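Local coordinates for protein levoglucosan dehydrogenase (Pseudarthrobacter phenanthrenivorans, PDB 6A3F) that catalyses the NAD(+)-dependent oxidation of levoglucosan to 3-dehydrolevoglucosan, working as a homotetramer of the Gfo/Idh/MocA family, at residues 68-71 / 72-76; 99-102 / 103-107; 192-195 / 196-199; 383-386 / 387-391. All blocks are in the same frame, centred on the assembly; numbering follows the deposited sequence.

All four contacts are local, each between residues close together in its own continuous stretch of chain. Contact 4, within helix 380-399, is the most buried and joins mainly apolar side chains, with one buried amide, that of Gln385, bonded to the C-terminal tail. Contacts 1 and 2 are partly buried and belong to different beta-alpha-beta units of the same NAD-binding domain: the first is a helix turn with a salt bridge at a subunit interface, the second a strand-to-helix turn that carries cofactor-binding residues. Contact 3 is a surface loop of the C-terminal domain, where an aromatic ring and an arginine hold a sulfate. Contacts 2 and 3 touch through Asn103 and Pro102 against Trp195, bringing both domains to the cofactor site.

Contact 1 of 4, residues 68-71 / 72-76; sequences LAAE and AARRF
Ala69 and Ala73 form the close-packed side of this helix: the CB of Ala73 sits 3.5 Å from Ala69 O, and both small side chains lie against Ser81 of strand 80-82. Methyl groups suit this face because they let the helix axis come near the sheet. Ala72 continues it, resting on Ile61 and on the cofactor-binding Glu63. The backbone keeps regular i to i+4 bonds, among them Ala73 N to Ala69 O at 3.0 Å and Arg75 N to Glu71 O at 2.8 Å. Helix 66-76 is the crossover between strands 55-62 and 80-82 in a beta-alpha-beta unit of the Rossmann fold. The outer side is polar and more exposed: Leu68 and Arg74 are the most solvent-exposed residues, although a second subunit covers part of this side. There Arg74 turns back along the helix, bent at chi3 (-69°), and its guanidinium lies with one face over Ala70 O. From that position NH2 gives a salt bridge to Glu71 OE1 at 3.2 Å, which lies near the guanidinium plane but is met on the anti side of the carboxylate, the two planes standing 59° apart. The long reach of both residues allows this i to i+3 pairing. Trp50 of the second subunit packs on Arg74 and donates to Glu71 OE2, while Arg75 runs out extended to give its NE to Met47 O of that same subunit.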
loop_
_atom_site.group_PDB
_atom_site.type_symbol
_atom_site.label_atom_id
_atom_site.label_comp_id
_atom_site.label_asym_id
_atom_site.label_seq_id
_atom_site.Cartn_x
_atom_site.Cartn_y
_atom_site.Cartn_z
ATOM N N LEU B 68 -0.825 -17.340 -42.090
ATOM C CA LEU B 68 -0.635 -16.611 -40.831
ATOM C C LEU B 68 -0.435 -15.118 -41.112
ATOM O O LEU B 68 -0.953 -14.288 -40.385
ATOM C CB LEU B 68 0.602 -17.138 -40.100
ATOM C CG LEU B 68 0.413 -18.317 -39.146
ATOM C CD1 LEU B 68 1.453 -18.230 -38.034
ATOM C CD2 LEU B 68 -0.991 -18.378 -38.559
ATOM N N ALA B 69 0.383 -14.801 -42.110
ATOM C CA ALA B 69 0.750 -13.423 -42.417
ATOM C C ALA B 69 -0.495 -12.659 -42.871
ATOM O O ALA B 69 -0.701 -11.517 -42.460
ATOM C CB ALA B 69 1.834 -13.383 -43.469
ATOM N N ALA B 70 -1.312 -13.311 -43.706
ATOM C CA ALA B 70 -2.545 -12.698 -44.236
ATOM C C ALA B 70 -3.521 -12.409 -43.084
ATOM O O ALA B 70 -4.156 -11.378 -43.074
ATOM C CB ALA B 70 -3.181 -13.603 -45.261
ATOM N N GLU B 71 -3.639 -13.352 -42.168
ATOM C CA GLU B 71 -4.562 -13.271 -41.016
ATOM C C GLU B 71 -4.112 -12.149 -40.050
ATOM O O GLU B 71 -4.933 -11.328 -39.588
ATOM C CB GLU B 71 -4.584 -14.664 -40.380
ATOM C CG GLU B 71 -5.350 -14.774 -39.083
ATOM C CD GLU B 71 -6.865 -14.879 -39.133
ATOM O OE1 GLU B 71 -7.496 -14.508 -40.159
ATOM O OE2 GLU B 71 -7.419 -15.323 -38.104
ATOM N N ALA B 72 -2.818 -12.078 -39.804
ATOM C CA ALA B 72 -2.232 -11.029 -38.969
ATOM C C ALA B 72 -2.449 -9.652 -39.597
ATOM O O ALA B 72 -2.694 -8.655 -38.878
ATOM C CB ALA B 72 -0.775 -11.285 -38.767
ATOM N N ALA B 73 -2.360 -9.568 -40.926
ATOM C CA ALA B 73 -2.598 -8.307 -41.588
ATOM C C ALA B 73 -4.058 -7.857 -41.408
ATOM O O ALA B 73 -4.320 -6.660 -41.219
ATOM C CB ALA B 73 -2.228 -8.412 -43.045
ATOM N N ARG B 74 -4.983 -8.813 -41.437
ATOM C CA ARG B 74 -6.380 -8.553 -41.193
ATOM C C ARG B 74 -6.565 -8.102 -39.727
ATOM O O ARG B 74 -7.232 -7.117 -39.449
ATOM C CB ARG B 74 -7.200 -9.811 -41.490
ATOM C CG ARG B 74 -7.569 -9.970 -42.958
ATOM C CD ARG B 74 -8.638 -11.031 -43.183
ATOM N NE ARG B 74 -8.151 -12.387 -42.911
ATOM C CZ ARG B 74 -7.403 -13.118 -43.747
ATOM N NH1 ARG B 74 -7.161 -12.694 -44.978
ATOM N NH2 ARG B 74 -6.873 -14.261 -43.337
ATOM N N ARG B 75 -5.954 -8.824 -38.808
ATOM C CA ARG B 75 -6.175 -8.574 -37.373
ATOM C C ARG B 75 -5.584 -7.221 -36.958
ATOM O O ARG B 75 -6.203 -6.469 -36.203
ATOM C CB ARG B 75 -5.499 -9.653 -36.540
ATOM C CG ARG B 75 -5.692 -9.469 -35.042
ATOM C CD ARG B 75 -5.017 -10.577 -34.247
ATOM N NE ARG B 75 -5.027 -10.264 -32.829
ATOM C CZ ARG B 75 -4.998 -11.157 -31.850
ATOM N NH1 ARG B 75 -4.685 -12.420 -32.105
ATOM N NH2 ARG B 75 -5.256 -10.765 -30.615
ATOM N N PHE B 76 -4.391 -6.936 -37.456
ATOM C CA PHE B 76 -3.596 -5.788 -37.047
ATOM C C PHE B 76 -3.787 -4.608 -38.013
ATOM O O PHE B 76 -3.286 -3.556 -37.737
ATOM C CB PHE B 76 -2.123 -6.174 -36.870
ATOM C CG PHE B 76 -1.878 -7.217 -35.807
ATOM C CD1 PHE B 76 -2.554 -7.177 -34.596
ATOM C CD2 PHE B 76 -0.941 -8.220 -35.991
ATOM C CE1 PHE B 76 -2.360 -8.154 -33.624
ATOM C CE2 PHE B 76 -0.714 -9.177 -35.011
ATOM C CZ PHE B 76 -1.432 -9.158 -33.838
#

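Contact 2 of 4, residues 99-102 / 103-107; sequences IATP and NHLHA
Thr101 and His106 face each other across the turn that follows strand 96-100 and leads into helix 106-115, a strand-to-helix connection of the Rossmann fold. Their side chains run past one another in opposite directions, with Thr101 OG1 3.4 Å from His106 CD2. The imidazole is turned so that its NE2 donates to Thr101 O at 2.8 Å, with the acceptor close to the ring plane although the N-H departs from a straight line (145°). Since ND1 is hydrogen-bonded to Leu126 O, both ring nitrogens are engaged and the rotation of the ring is fixed; histidine suits this place because its two ring nitrogens reach two backbone carbonyls, Thr101 O and Leu126 O, in different directions. One face of that ring lies over Asn103 CA, and Ile99 CG2 approaches it obliquely from the strand. Asn103 itself directs its amide elsewhere, giving ND2 to Ala202 O, and packs on Trp195. Thr101, Asn103 and His106 all bind NADH, so the turn places three cofactor residues together at the end of a strand. Further along the turn, the His104 ring meets Pro102 CB at its edge, ND1 lying 3.6 Å away, and has Leu105 CG seated over the centre of one face. The chi1 of His104 (71°) sets its CG between the backbone N and the carbonyl carbon, folding the ring back toward the proline. Pro102 O takes two bonds from opposite faces of its plane, from Thr101 OG1 at 2.9 Å and from Leu105 N at 3.2 Å.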
loop_
_atom_site.group_PDB
_atom_site.type_symbol
_atom_site.label_atom_id
_atom_site.label_comp_id
_atom_site.label_asym_id
_atom_site.label_seq_id
_atom_site.Cartn_x
_atom_site.Cartn_y
_atom_site.Cartn_z
ATOM N N ILE B 99 11.352 -5.023 -35.972
ATOM C CA ILE B 99 11.817 -6.384 -35.767
ATOM C C ILE B 99 11.313 -6.880 -34.402
ATOM O O ILE B 99 11.845 -6.494 -33.334
ATOM C CB ILE B 99 13.348 -6.502 -35.861
ATOM C CG1 ILE B 99 13.948 -5.815 -37.087
ATOM C CG2 ILE B 99 13.729 -7.985 -35.790
ATOM C CD1 ILE B 99 15.438 -5.852 -37.103
ATOM N N ALA B 100 10.338 -7.797 -34.435
ATOM C CA ALA B 100 9.736 -8.303 -33.237
ATOM C C ALA B 100 9.805 -9.838 -33.222
ATOM O O ALA B 100 8.947 -10.491 -32.696
ATOM C CB ALA B 100 8.322 -7.822 -33.154
ATOM N N THR B 101 10.842 -10.400 -33.807
ATOM C CA THR B 101 11.046 -11.841 -33.743
ATOM C C THR B 101 11.766 -12.212 -32.434
ATOM O O THR B 101 12.383 -11.352 -31.750
ATOM C CB THR B 101 11.952 -12.292 -34.907
ATOM O OG1 THR B 101 13.257 -11.755 -34.683
ATOM C CG2 THR B 101 11.501 -11.842 -36.286
ATOM N N PRO B 102 11.886 -13.513 -32.181
ATOM C CA PRO B 102 12.840 -13.972 -31.190
ATOM C C PRO B 102 14.300 -13.567 -31.450
ATOM O O PRO B 102 14.669 -13.170 -32.566
ATOM C CB PRO B 102 12.673 -15.504 -31.221
ATOM C CG PRO B 102 11.216 -15.676 -31.682
ATOM C CD PRO B 102 11.119 -14.626 -32.762
ATOM N N ASN B 103 15.121 -13.692 -30.397
ATOM C CA ASN B 103 16.461 -13.034 -30.315
ATOM C C ASN B 103 17.393 -13.558 -31.421
ATOM O O ASN B 103 18.333 -12.869 -31.795
ATOM C CB ASN B 103 17.142 -13.246 -28.947
ATOM C CG ASN B 103 16.211 -13.068 -27.767
ATOM O OD1 ASN B 103 15.114 -12.542 -27.946
ATOM N ND2 ASN B 103 16.625 -13.490 -26.569
ATOM N N HIS B 104 17.175 -14.795 -31.862
ATOM C CA HIS B 104 18.112 -15.438 -32.780
ATOM C C HIS B 104 18.053 -14.819 -34.178
ATOM O O HIS B 104 19.056 -14.917 -34.921
ATOM C CB HIS B 104 17.893 -16.957 -32.797
ATOM C CG HIS B 104 16.641 -17.422 -33.450
ATOM N ND1 HIS B 104 15.390 -16.956 -33.085
ATOM C CD2 HIS B 104 16.440 -18.342 -34.429
ATOM C CE1 HIS B 104 14.466 -17.555 -33.819
ATOM N NE2 HIS B 104 15.088 -18.407 -34.668
ATOM N N LEU B 105 16.952 -14.144 -34.547
ATOM C CA LEU B 105 16.811 -13.569 -35.903
ATOM C C LEU B 105 17.055 -12.063 -35.942
ATOM O O LEU B 105 17.101 -11.510 -37.019
ATOM C CB LEU B 105 15.407 -13.871 -36.422
ATOM C CG LEU B 105 15.092 -15.360 -36.545
ATOM C CD1 LEU B 105 13.615 -15.581 -36.856
ATOM C CD2 LEU B 105 15.992 -16.021 -37.588
ATOM N N HIS B 106 17.245 -11.397 -34.821
ATOM C CA HIS B 106 17.460 -9.940 -34.871
ATOM C C HIS B 106 18.606 -9.515 -35.796
ATOM O O HIS B 106 18.464 -8.528 -36.504
ATOM C CB HIS B 106 17.777 -9.367 -33.485
ATOM C CG HIS B 106 16.647 -9.495 -32.525
ATOM N ND1 HIS B 106 16.769 -9.119 -31.215
ATOM C CD2 HIS B 106 15.398 -9.997 -32.657
ATOM C CE1 HIS B 106 15.647 -9.390 -30.580
ATOM N NE2 HIS B 106 14.793 -9.913 -31.430
ATOM N N ALA B 107 19.757 -10.182 -35.722
ATOM C CA ALA B 107 20.966 -9.638 -36.312
ATOM C C ALA B 107 20.873 -9.721 -37.835
ATOM O O ALA B 107 21.152 -8.744 -38.519
ATOM C CB ALA B 107 22.175 -10.363 -35.777
#

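Contact 3 of 4, residues 192-195 / 196-199; sequences PLSW and RFQK. With SO4 (sulfate ion), chain E.
Sulfate O2 receives Arg196 NH1 at 2.6 Å in a nearly straight bond (167°), and NH2 of the same guanidinium adds a weak second bond to it. NH2 also donates to sulfate O1 at 2.9 Å, so the arginine meets the anion with two nitrogens. The indole of Trp195 contributes from its edge, giving NE1 to sulfate O4 at 3.1 Å. Tryptophan fits here because it offers both this N-H and a broad face: Arg196 CG lies over its six-membered ring in a CH-pi contact, 3.8 Å from the centroid. The guanidinium is tilted 46° to the indole and has Trp195 CZ2 over one of its faces. The backbone turns tightly here, with Phe197 N bonded to Ser194 O at 2.9 Å and Gln198 N to Trp195 O. Leu193 CD1 packs on Phe197 CB, and Arg239 makes a cation-pi contact with the phenyl ring. The sulfate probably came from the crystallisation liquor. Trp195 and Arg196 both bind NADH, and Arg196 also binds levoglucosan, so this loop of the C-terminal domain belongs to the shared cofactor and substrate site.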
loop_
_atom_site.group_PDB
_atom_site.type_symbol
_atom_site.label_atom_id
_atom_site.label_comp_id
_atom_site.label_asym_id
_atom_site.label_seq_id
_atom_site.Cartn_x
_atom_site.Cartn_y
_atom_site.Cartn_z
ATOM N N PRO B 192 5.717 -25.289 -20.569
ATOM C CA PRO B 192 6.535 -26.036 -21.524
ATOM C C PRO B 192 7.893 -25.411 -21.896
ATOM O O PRO B 192 8.186 -24.180 -21.740
ATOM C CB PRO B 192 5.648 -26.125 -22.777
ATOM C CG PRO B 192 4.787 -24.899 -22.701
ATOM C CD PRO B 192 4.517 -24.739 -21.219
ATOM N N LEU B 193 8.752 -26.258 -22.464
ATOM C CA LEU B 193 10.057 -25.828 -22.948
ATOM C C LEU B 193 9.850 -25.079 -24.261
ATOM O O LEU B 193 9.513 -25.691 -25.258
ATOM C CB LEU B 193 10.932 -27.080 -23.154
ATOM C CG LEU B 193 12.426 -26.833 -23.362
ATOM C CD1 LEU B 193 13.093 -26.343 -22.086
ATOM C CD2 LEU B 193 13.126 -28.113 -23.823
ATOM N N SER B 194 9.969 -23.758 -24.226
ATOM C CA SER B 194 9.852 -22.940 -25.363
ATOM C C SER B 194 11.229 -22.352 -25.645
ATOM O O SER B 194 12.207 -22.630 -24.892
ATOM C CB SER B 194 8.819 -21.861 -25.150
ATOM O OG SER B 194 9.268 -20.930 -24.172
ATOM N N TRP B 195 11.294 -21.532 -26.683
ATOM C CA TRP B 195 12.525 -20.916 -27.107
ATOM C C TRP B 195 13.137 -20.065 -25.986
ATOM O O TRP B 195 14.365 -19.896 -25.973
ATOM C CB TRP B 195 12.346 -20.106 -28.384
ATOM C CG TRP B 195 11.624 -18.798 -28.244
ATOM C CD1 TRP B 195 10.291 -18.593 -28.450
ATOM C CD2 TRP B 195 12.183 -17.504 -27.897
ATOM N NE1 TRP B 195 9.986 -17.269 -28.275
ATOM C CE2 TRP B 195 11.118 -16.580 -27.923
ATOM C CE3 TRP B 195 13.472 -17.034 -27.582
ATOM C CZ2 TRP B 195 11.291 -15.216 -27.633
ATOM C CZ3 TRP B 195 13.649 -15.691 -27.316
ATOM C CH2 TRP B 195 12.569 -14.788 -27.358
ATOM N N ARG B 196 12.298 -19.483 -25.123
ATOM C CA ARG B 196 12.820 -18.627 -24.042
ATOM C C ARG B 196 13.610 -19.457 -23.022
ATOM O O ARG B 196 14.311 -18.868 -22.185
ATOM C CB ARG B 196 11.675 -17.894 -23.304
ATOM C CG ARG B 196 10.945 -16.855 -24.135
ATOM C CD ARG B 196 9.925 -16.069 -23.325
ATOM N NE ARG B 196 9.436 -14.952 -24.108
ATOM C CZ ARG B 196 8.582 -15.066 -25.110
ATOM N NH1 ARG B 196 8.070 -16.254 -25.405
ATOM N NH2 ARG B 196 8.287 -14.008 -25.852
ATOM N N PHE B 197 13.556 -20.802 -23.088
ATOM C CA PHE B 197 14.328 -21.630 -22.191
ATOM C C PHE B 197 15.496 -22.298 -22.924
ATOM O O PHE B 197 16.107 -23.199 -22.348
ATOM C CB PHE B 197 13.431 -22.650 -21.486
ATOM C CG PHE B 197 12.388 -22.000 -20.617
ATOM C CD1 PHE B 197 12.724 -21.496 -19.370
ATOM C CD2 PHE B 197 11.098 -21.802 -21.080
ATOM C CE1 PHE B 197 11.789 -20.841 -18.590
ATOM C CE2 PHE B 197 10.170 -21.104 -20.320
ATOM C CZ PHE B 197 10.512 -20.629 -19.073
ATOM N N GLN B 198 15.870 -21.797 -24.096
ATOM C CA GLN B 198 16.876 -22.513 -24.917
ATOM C C GLN B 198 18.020 -21.565 -25.239
ATOM O O GLN B 198 17.836 -20.658 -26.011
ATOM C CB GLN B 198 16.221 -23.026 -26.200
ATOM C CG GLN B 198 15.134 -24.043 -25.935
ATOM C CD GLN B 198 14.739 -24.811 -27.166
ATOM O OE1 GLN B 198 13.957 -24.340 -28.002
ATOM N NE2 GLN B 198 15.235 -26.032 -27.249
ATOM N N LYS B 199 19.210 -21.818 -24.684
ATOM C CA LYS B 199 20.344 -20.931 -24.853
ATOM C C LYS B 199 20.652 -20.715 -26.339
ATOM O O LYS B 199 21.188 -19.671 -26.698
ATOM C CB LYS B 199 21.543 -21.530 -24.106
ATOM C CG LYS B 199 22.874 -20.806 -24.226
ATOM C CD LYS B 199 23.925 -21.528 -23.377
ATOM C CE LYS B 199 25.145 -20.692 -23.101
ATOM N NZ LYS B 199 25.872 -20.393 -24.357
HETATM S S SO4 E . 6.706 -15.481 -28.813
HETATM O O1 SO4 E . 7.440 -14.208 -28.589
HETATM O O2 SO4 E . 6.603 -16.254 -27.537
HETATM O O3 SO4 E . 5.338 -15.176 -29.353
HETATM O O4 SO4 E . 7.498 -16.272 -29.797
#

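Contact 4 of 4, residues 383-386 / 387-391; sequences GYQV and ALIDD
Leu388 overlaps the ring of Tyr384 one helical turn earlier, its CD1 lying over one face, displaced toward the rim, at 4.1 Å from the centroid in a CH-pi contact. The branch point takes part as well, with Leu388 CG 3.7 Å from Tyr384 CE1. The tyrosine reaches this position because its CG is anti to the backbone N (chi1 175°), and the two side chains then meet at a slant. A branched leucine suits the pairing, since one methyl, CD1, can sit over the face while CD2 lies past the rim beside CE1 and OH of Tyr384. Tyr384 also touches Ser133 and Lys134 of helix 130-141, and Ala387, small enough for a close approach, meets Ser133 too. Helix 380-399 thus packs against the NAD-binding domain here, while Val386, Ile389 and Asp390 turn to helix 206-221. Gln385 crosses Leu388 at about a right angle, bringing NE2 to 3.8 Å from Leu388 CB. Its amide is used at both ends: NE2 donates to Pro406 O and OE1 accepts from Ile408 N, tying the C-terminal tail to the helix. The backbone keeps regular alpha-helical bonding, as in Leu388 N to Tyr384 O at 2.9 Å and Asp390 N to Val386 O at 2.8 Å. Between the side chains of this turn, cohesion therefore comes from apolar and CH-pi contact, whereas the buried amide of Gln385 has its polar needs met by backbone groups of the tail.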
loop_
_atom_site.group_PDB
_atom_site.type_symbol
_atom_site.label_atom_id
_atom_site.label_comp_id
_atom_site.label_asym_id
_atom_site.label_seq_id
_atom_site.Cartn_x
_atom_site.Cartn_y
_atom_site.Cartn_z
ATOM N N GLY B 383 21.694 -0.843 -26.875
ATOM C CA GLY B 383 21.411 -2.270 -26.961
ATOM C C GLY B 383 22.675 -3.099 -26.861
ATOM O O GLY B 383 22.750 -4.088 -26.148
ATOM N N TYR B 384 23.698 -2.629 -27.537
ATOM C CA TYR B 384 24.976 -3.293 -27.519
ATOM C C TYR B 384 25.674 -3.153 -26.151
ATOM O O TYR B 384 26.206 -4.151 -25.673
ATOM C CB TYR B 384 25.812 -2.759 -28.687
ATOM C CG TYR B 384 27.231 -3.273 -28.747
ATOM C CD1 TYR B 384 27.538 -4.585 -28.421
ATOM C CD2 TYR B 384 28.266 -2.446 -29.169
ATOM C CE1 TYR B 384 28.847 -5.058 -28.470
ATOM C CE2 TYR B 384 29.582 -2.893 -29.191
ATOM C CZ TYR B 384 29.866 -4.213 -28.875
ATOM O OH TYR B 384 31.163 -4.641 -28.923
ATOM N N GLN B 385 25.611 -1.971 -25.499
ATOM C CA GLN B 385 26.182 -1.790 -24.175
ATOM C C GLN B 385 25.509 -2.746 -23.179
ATOM O O GLN B 385 26.164 -3.308 -22.301
ATOM C CB GLN B 385 26.050 -0.338 -23.698
ATOM C CG GLN B 385 26.731 -0.100 -22.349
ATOM C CD GLN B 385 28.227 -0.326 -22.403
ATOM O OE1 GLN B 385 28.969 0.519 -22.906
ATOM N NE2 GLN B 385 28.685 -1.458 -21.898
ATOM N N VAL B 386 24.196 -2.934 -23.292
ATOM C CA VAL B 386 23.523 -3.882 -22.431
ATOM C C VAL B 386 24.026 -5.303 -22.734
ATOM O O VAL B 386 24.270 -6.098 -21.799
ATOM C CB VAL B 386 21.990 -3.755 -22.565
ATOM C CG1 VAL B 386 21.257 -4.894 -21.868
ATOM C CG2 VAL B 386 21.537 -2.401 -22.030
ATOM N N ALA B 387 24.156 -5.646 -24.010
ATOM C CA ALA B 387 24.684 -7.002 -24.349
ATOM C C ALA B 387 26.075 -7.226 -23.735
ATOM O O ALA B 387 26.380 -8.376 -23.295
ATOM C CB ALA B 387 24.694 -7.193 -25.851
ATOM N N LEU B 388 26.894 -6.167 -23.685
ATOM C CA LEU B 388 28.261 -6.228 -23.103
ATOM C C LEU B 388 28.139 -6.415 -21.596
ATOM O O LEU B 388 28.893 -7.189 -21.004
ATOM C CB LEU B 388 29.081 -4.972 -23.416
ATOM C CG LEU B 388 29.554 -4.805 -24.865
ATOM C CD1 LEU B 388 30.215 -3.457 -25.061
ATOM C CD2 LEU B 388 30.509 -5.930 -25.273
ATOM N N ILE B 389 27.116 -5.784 -20.990
ATOM C CA ILE B 389 26.901 -5.972 -19.559
ATOM C C ILE B 389 26.474 -7.405 -19.300
ATOM O O ILE B 389 26.978 -8.013 -18.380
ATOM C CB ILE B 389 25.857 -4.987 -19.014
ATOM C CG1 ILE B 389 26.423 -3.567 -18.952
ATOM C CG2 ILE B 389 25.363 -5.472 -17.676
ATOM C CD1 ILE B 389 25.344 -2.495 -18.950
ATOM N N ASP B 390 25.565 -7.919 -20.133
ATOM C CA ASP B 390 25.113 -9.315 -20.003
ATOM C C ASP B 390 26.283 -10.291 -20.116
ATOM O O ASP B 390 26.389 -11.252 -19.347
ATOM C CB ASP B 390 24.091 -9.660 -21.070
ATOM C CG ASP B 390 22.689 -9.112 -20.783
ATOM O OD1 ASP B 390 22.557 -8.292 -19.851
ATOM O OD2 ASP B 390 21.729 -9.552 -21.513
ATOM N N ASP B 391 27.140 -10.075 -21.107
ATOM C CA ASP B 391 28.301 -11.004 -21.265
ATOM C C ASP B 391 29.201 -10.982 -20.023
ATOM O O ASP B 391 29.692 -12.035 -19.607
ATOM C CB ASP B 391 29.117 -10.634 -22.491
ATOM C CG ASP B 391 28.451 -11.097 -23.783
ATOM O OD1 ASP B 391 27.499 -11.902 -23.737
ATOM O OD2 ASP B 391 28.933 -10.674 -24.812
#